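Local coordinates for hypothetical protein TM1070 (Thermotoga maritima, PDB 1NC7), which is of unknown function but binds magnesium ions and belongs to the Anabaena sensory rhodopsin transducer family, at residues 105-108 with 109-113. Sequence-based numbering, arbitrary orientation.
Sequences AESN and VPVVM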
ATOM      1  N   ALA D 105      -8.554  -1.514 -15.079  1.00  6.18           N
ATOM      2  CA  ALA D 105      -8.315  -2.772 -15.767  1.00  6.84           C
ATOM      3  C   ALA D 105      -9.542  -3.658 -15.641  1.00  7.75           C
ATOM      4  O   ALA D 105     -10.078  -3.834 -14.549  1.00  9.45           O
ATOM      5  CB  ALA D 105      -7.095  -3.466 -15.168  1.00  5.78           C
ATOM      6  N   GLU D 106      -9.981  -4.216 -16.764  1.00  7.63           N
ATOM      7  CA  GLU D 106     -11.161  -5.073 -16.783  1.00  8.51           C
ATOM      8  C   GLU D 106     -10.821  -6.440 -17.365  1.00  7.59           C
ATOM      9  O   GLU D 106     -10.335  -6.540 -18.489  1.00  8.65           O
ATOM     10  CB  GLU D 106     -12.259  -4.407 -17.609  1.00  9.64           C
ATOM     11  CG  GLU D 106     -12.746  -3.096 -17.017  1.00 13.31           C
ATOM     12  CD  GLU D 106     -13.647  -2.331 -17.961  1.00 15.61           C
ATOM     13  OE1 GLU D 106     -13.137  -1.815 -18.979  1.00 16.19           O
ATOM     14  OE2 GLU D 106     -14.865  -2.252 -17.690  1.00 17.88           O
ATOM     15  N   SER D 107     -11.087  -7.483 -16.587  1.00  8.00           N
ATOM     16  CA  SER D 107     -10.796  -8.855 -16.986  1.00  8.67           C
ATOM     17  C   SER D 107     -12.063  -9.680 -17.157  1.00  9.45           C
ATOM     18  O   SER D 107     -13.073  -9.417 -16.508  1.00  9.84           O
ATOM     19  CB  SER D 107      -9.900  -9.514 -15.933  1.00  9.08           C
ATOM     20  OG  SER D 107      -9.573 -10.844 -16.296  1.00  8.76           O
ATOM     21  N   ASN D 108     -12.002 -10.680 -18.032  1.00  9.46           N
ATOM     22  CA  ASN D 108     -13.151 -11.545 -18.272  1.00 10.66           C
ATOM     23  C   ASN D 108     -13.283 -12.567 -17.143  1.00 11.23           C
ATOM     24  O   ASN D 108     -14.355 -13.130 -16.924  1.00 12.65           O
ATOM     25  CB  ASN D 108     -13.008 -12.249 -19.628  1.00 11.74           C
ATOM     26  CG  ASN D 108     -11.836 -13.204 -19.673  1.00 13.52           C
ATOM     27  OD1 ASN D 108     -10.743 -12.884 -19.214  1.00 10.74           O
ATOM     28  ND2 ASN D 108     -12.056 -14.386 -20.242  1.00 17.80           N
ATOM     29  N   VAL D 109     -12.184 -12.798 -16.427  1.00 10.26           N
ATOM     30  CA  VAL D 109     -12.168 -13.727 -15.302  1.00 10.05           C
ATOM     31  C   VAL D 109     -11.456 -13.059 -14.129  1.00  9.23           C
ATOM     32  O   VAL D 109     -10.643 -12.154 -14.320  1.00  9.66           O
ATOM     33  CB  VAL D 109     -11.429 -15.045 -15.640  1.00 11.10           C
ATOM     34  CG1 VAL D 109     -12.142 -15.767 -16.776  1.00 12.27           C
ATOM     35  CG2 VAL D 109      -9.979 -14.757 -16.004  1.00 11.76           C
ATOM     36  N   PRO D 110     -11.750 -13.498 -12.900  1.00  8.68           N
ATOM     37  CA  PRO D 110     -11.119 -12.914 -11.713  1.00  7.08           C
ATOM     38  C   PRO D 110      -9.595 -13.006 -11.708  1.00  7.12           C
ATOM     39  O   PRO D 110      -9.025 -14.045 -12.042  1.00  7.19           O
ATOM     40  CB  PRO D 110     -11.736 -13.711 -10.567  1.00  8.84           C
ATOM     41  CG  PRO D 110     -13.092 -14.091 -11.107  1.00  9.95           C
ATOM     42  CD  PRO D 110     -12.758 -14.502 -12.516  1.00 10.38           C
ATOM     43  N   VAL D 111      -8.949 -11.904 -11.337  1.00  5.41           N
ATOM     44  CA  VAL D 111      -7.493 -11.840 -11.230  1.00  5.73           C
ATOM     45  C   VAL D 111      -7.171 -10.901 -10.070  1.00  4.47           C
ATOM     46  O   VAL D 111      -8.074 -10.341  -9.456  1.00  4.82           O
ATOM     47  CB  VAL D 111      -6.835 -11.288 -12.526  1.00  4.63           C
ATOM     48  CG1 VAL D 111      -7.054 -12.263 -13.673  1.00  5.39           C
ATOM     49  CG2 VAL D 111      -7.409  -9.919 -12.871  1.00  5.64           C
ATOM     50  N   VAL D 112      -5.889 -10.751  -9.751  1.00  4.07           N
ATOM     51  CA  VAL D 112      -5.488  -9.847  -8.677  1.00  4.03           C
ATOM     52  C   VAL D 112      -4.395  -8.960  -9.250  1.00  3.13           C
ATOM     53  O   VAL D 112      -3.537  -9.434 -10.001  1.00  3.15           O
ATOM     54  CB  VAL D 112      -4.943 -10.604  -7.448  1.00  3.96           C
ATOM     55  CG1 VAL D 112      -4.636  -9.611  -6.331  1.00  5.78           C
ATOM     56  CG2 VAL D 112      -5.966 -11.628  -6.969  1.00  4.49           C
HETATM   57  N   MSE D 113      -4.429  -7.676  -8.907  1.00  3.66           N
HETATM   58  CA  MSE D 113      -3.440  -6.741  -9.432  1.00  3.98           C
HETATM   59  C   MSE D 113      -2.801  -5.836  -8.394  1.00  3.05           C
HETATM   60  O   MSE D 113      -3.416  -5.487  -7.383  1.00  3.39           O
HETATM   61  CB  MSE D 113      -4.066  -5.869 -10.516  1.00  5.78           C
HETATM   62  CG  MSE D 113      -4.566  -6.646 -11.706  1.00  4.51           C
HETATM   63 SE   MSE D 113      -5.076  -5.476 -13.140  0.87 12.86          SE
HETATM   64  CE  MSE D 113      -6.320  -6.647 -14.020  1.00 10.80           C
TER
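Ser107 and Val109 meet in a local, largely buried contact where strand 101-107 turns a corner into strand 110-121. Ser107 OG donates to Val109 O at 2.6 Å, reaching a lone pair in the carbonyl plane with a C=O...OG angle of 139°. The chi1 of -179° swings the hydroxyl away from the Ser107 backbone N and across the bend, tying the two arms together. Both methyls of Val111 pack on Ser107 from the same side, CG1 lying 3.9 Å from Ser107 OG. The corner carries the chain from one face to the other of what is probably a beta sandwich: strand 101-107 runs beside 28-34 and 60-68, strand 110-121 beside 124-135 and 47-54. Deeper between the two faces, the extended chain of selenomethionine Met113 brings SE and CE to 3.5 Å from Ala105 CB, tight for the CE methyl; Trp29, Phe31 and Ile52 also pack on the Met113 side chain. At the corner, the Asn108 and Val109 side chains lie alongside one another, Asn108 ND2 3.7 Å from Val109 CG1. Asn108 OD1 accepts a hydrogen bond from Lys61 N; an alanine here would probably leave that amide without its side-chain acceptor and uncover one flank of Val109.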